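Long-range contact in thiamin pyrophosphokinase family protein (Enterococcus faecalis, PDB 3MEL), which probably transfers a pyrophosphate group from ATP to thiamine, making the cofactor thiamine diphosphate: residues 47-52 / 77-82. Numbering follows the deposited sequence.
With TPP (thiamine diphosphate), chain E.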
loop_
_atom_site.group_PDB
_atom_site.type_symbol
_atom_site.label_atom_id
_atom_site.label_comp_id
_atom_site.label_asym_id
_atom_site.label_seq_id
_atom_site.Cartn_x
_atom_site.Cartn_y
_atom_site.Cartn_z
ATOM N N VAL A 47 8.636 -10.961 19.561
ATOM C CA VAL A 47 7.888 -9.759 19.937
ATOM C C VAL A 47 6.411 -9.772 19.530
ATOM O O VAL A 47 6.038 -10.243 18.455
ATOM C CB VAL A 47 8.529 -8.484 19.352
ATOM C CG1 VAL A 47 8.196 -7.292 20.229
ATOM C CG2 VAL A 47 10.012 -8.642 19.262
ATOM N N GLY A 48 5.572 -9.224 20.396
ATOM C CA GLY A 48 4.149 -9.194 20.128
ATOM C C GLY A 48 3.321 -9.455 21.357
ATOM O O GLY A 48 3.836 -9.449 22.457
ATOM N N ASP A 49 2.028 -9.667 21.165
ATOM C CA ASP A 49 1.127 -9.973 22.263
ATOM C C ASP A 49 0.768 -11.433 22.118
ATOM O O ASP A 49 0.237 -12.064 23.026
ATOM C CB ASP A 49 -0.112 -9.082 22.210
ATOM C CG ASP A 49 -0.629 -8.883 20.802
ATOM O OD1 ASP A 49 -1.032 -9.881 20.177
ATOM O OD2 ASP A 49 -0.649 -7.729 20.317
ATOM N N PHE A 50 1.089 -11.957 20.945
ATOM C CA PHE A 50 1.004 -13.380 20.667
ATOM C C PHE A 50 -0.404 -13.918 20.813
ATOM O O PHE A 50 -0.585 -15.108 21.044
ATOM C CB PHE A 50 2.003 -14.169 21.538
ATOM C CG PHE A 50 3.443 -13.806 21.283
ATOM C CD1 PHE A 50 4.123 -14.343 20.220
ATOM C CD2 PHE A 50 4.102 -12.908 22.097
ATOM C CE1 PHE A 50 5.430 -14.005 19.978
ATOM C CE2 PHE A 50 5.416 -12.565 21.853
ATOM C CZ PHE A 50 6.074 -13.112 20.792
ATOM N N ASP A 51 -1.395 -13.046 20.653
ATOM C CA ASP A 51 -2.792 -13.459 20.743
ATOM C C ASP A 51 -3.193 -14.322 19.552
ATOM O O ASP A 51 -4.148 -15.094 19.612
ATOM C CB ASP A 51 -3.744 -12.252 20.926
ATOM C CG ASP A 51 -3.707 -11.256 19.745
ATOM O OD1 ASP A 51 -3.061 -11.535 18.693
ATOM O OD2 ASP A 51 -4.344 -10.180 19.882
ATOM N N SER A 52 -2.456 -14.211 18.463
ATOM C CA SER A 52 -2.754 -15.057 17.333
ATOM C C SER A 52 -2.296 -16.512 17.593
ATOM O O SER A 52 -2.728 -17.439 16.906
ATOM C CB SER A 52 -2.160 -14.450 16.058
ATOM O OG SER A 52 -1.088 -15.217 15.558
ATOM N N ASP A 77 1.113 0.975 19.859
ATOM C CA ASP A 77 1.983 0.381 18.861
ATOM C C ASP A 77 1.457 -0.927 18.307
ATOM O O ASP A 77 0.919 -1.753 19.035
ATOM C CB ASP A 77 3.354 0.099 19.453
ATOM C CG ASP A 77 4.147 1.347 19.710
ATOM O OD1 ASP A 77 3.573 2.462 19.703
ATOM O OD2 ASP A 77 5.361 1.207 19.932
ATOM N N THR A 78 1.651 -1.119 17.009
ATOM C CA THR A 78 1.533 -2.438 16.397
ATOM C C THR A 78 2.719 -3.323 16.810
ATOM O O THR A 78 3.806 -2.812 17.099
ATOM C CB THR A 78 1.535 -2.327 14.873
ATOM O OG1 THR A 78 2.744 -1.689 14.441
ATOM C CG2 THR A 78 0.345 -1.515 14.386
ATOM N N ASP A 79 2.523 -4.640 16.821
ATOM C CA ASP A 79 3.620 -5.560 17.142
ATOM C C ASP A 79 4.893 -5.218 16.374
ATOM O O ASP A 79 5.987 -5.241 16.929
ATOM C CB ASP A 79 3.220 -7.008 16.872
ATOM C CG ASP A 79 2.429 -7.617 18.018
ATOM O OD1 ASP A 79 2.379 -7.000 19.103
ATOM O OD2 ASP A 79 1.863 -8.716 17.836
ATOM N N THR A 80 4.731 -4.872 15.099
ATOM C CA THR A 80 5.844 -4.498 14.236
ATOM C C THR A 80 6.487 -3.166 14.630
ATOM O O THR A 80 7.689 -3.028 14.566
ATOM C CB THR A 80 5.421 -4.487 12.749
ATOM O OG1 THR A 80 5.115 -5.819 12.322
ATOM C CG2 THR A 80 6.527 -3.949 11.870
ATOM N N GLN A 81 5.711 -2.180 15.049
ATOM C CA GLN A 81 6.341 -0.955 15.543
ATOM C C GLN A 81 7.212 -1.259 16.754
ATOM O O GLN A 81 8.342 -0.780 16.865
ATOM C CB GLN A 81 5.314 0.116 15.896
ATOM C CG GLN A 81 4.790 0.881 14.700
ATOM C CD GLN A 81 3.569 1.719 15.038
ATOM O OE1 GLN A 81 2.623 1.240 15.673
ATOM N NE2 GLN A 81 3.581 2.977 14.615
ATOM N N LEU A 82 6.678 -2.077 17.650
ATOM C CA LEU A 82 7.374 -2.438 18.874
ATOM C C LEU A 82 8.681 -3.188 18.602
ATOM O O LEU A 82 9.754 -2.793 19.091
ATOM C CB LEU A 82 6.465 -3.280 19.766
ATOM C CG LEU A 82 7.124 -3.607 21.104
ATOM C CD1 LEU A 82 7.608 -2.327 21.782
ATOM C CD2 LEU A 82 6.183 -4.387 21.983
HETATM N "N1'" TPP E . -6.848 4.321 16.632
HETATM C "C2'" TPP E . -6.641 5.091 17.878
HETATM C CM2 TPP E . -6.516 6.605 17.613
HETATM N "N3'" TPP E . -5.621 4.498 18.750
HETATM C "C4'" TPP E . -5.710 3.038 18.993
HETATM N "N4'" TPP E . -4.587 2.601 19.834
HETATM C "C5'" TPP E . -5.740 2.301 17.602
HETATM C "C6'" TPP E . -6.937 2.874 16.827
HETATM C "C7'" TPP E . -5.834 0.759 17.784
HETATM N N3 TPP E . -4.543 0.175 18.267
HETATM C C2 TPP E . -3.313 0.848 17.827
HETATM S S1 TPP E . -2.346 -0.366 16.882
HETATM C C5 TPP E . -3.372 -1.820 17.301
HETATM C C4 TPP E . -4.421 -1.338 18.321
HETATM C CM4 TPP E . -5.755 -2.056 18.137
HETATM C C6 TPP E . -2.641 -3.121 17.636
HETATM C C7 TPP E . -2.540 -4.064 16.423
HETATM O O7 TPP E . -1.277 -4.706 16.469
HETATM P PA TPP E . -0.855 -6.015 15.665
HETATM O O1A TPP E . -1.911 -5.895 14.498
HETATM O O2A TPP E . -0.598 -7.274 16.378
HETATM O O3A TPP E . 0.545 -5.999 14.909
HETATM P PB TPP E . 1.095 -6.556 13.537
HETATM O O1B TPP E . 2.438 -5.795 13.256
HETATM O O2B TPP E . 1.744 -7.946 13.929
HETATM O O3B TPP E . 0.123 -6.830 12.460
#
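The carboxylate of Asp79 lies between Gly48 and thiamine diphosphate. Gly48 CA lies over one face of the Asp79 carboxylate. The phosphate oxygen O2A of thiamine diphosphate lies over the other face. Asp49 brings its own carboxylate up to the OD1 side, with Asp49 OD2 3.3 Å from Asp79 OD1. The two planes are turned 45° apart, and the side chains cross at about a right angle. These like charges lie close together. Lys75 forms a salt bridge with Asp49 OD2 and a long, weak ion pair with Asp79 OD1. Asp30 and Asp49 bind the magnesium ion in this structure, and Asp79 is also a known magnesium ligand of this protein.

The site sits at the C-terminal end of strand 45-48, in the parallel part of the large sheet, facing the first turn of helix 79-90. It belongs to the catalytic domain of the thiamin pyrophosphokinase family. Beyond the strand, Asp49 OD1 accepts from Asp51 N through its anti lone pair, at 3.2 Å and 171°. This is an Asx turn. The first torsion of Asp49 puts CG between N and C, which lets OD1 turn back to the backbone.

The helix start holds the diphosphate. The backbone N of Asp79 donates to O3A of thiamine diphosphate, and that of Thr80 to O1B. Thr80 OG1 also donates to O1B of thiamine diphosphate, at 2.8 Å. The helix end probably adds a favourable electrostatic pull on the phosphates. Thr78 is the N-cap, and a capping box pairs Gln81 N with Thr78 OG1 and Thr78 N with Gln81 OE1. One turn on, Leu82 extends CG anti to its N (chi1 -176°). Leu82 CG and Leu82 CD2 each lie 3.9 Å from Val47 CG1.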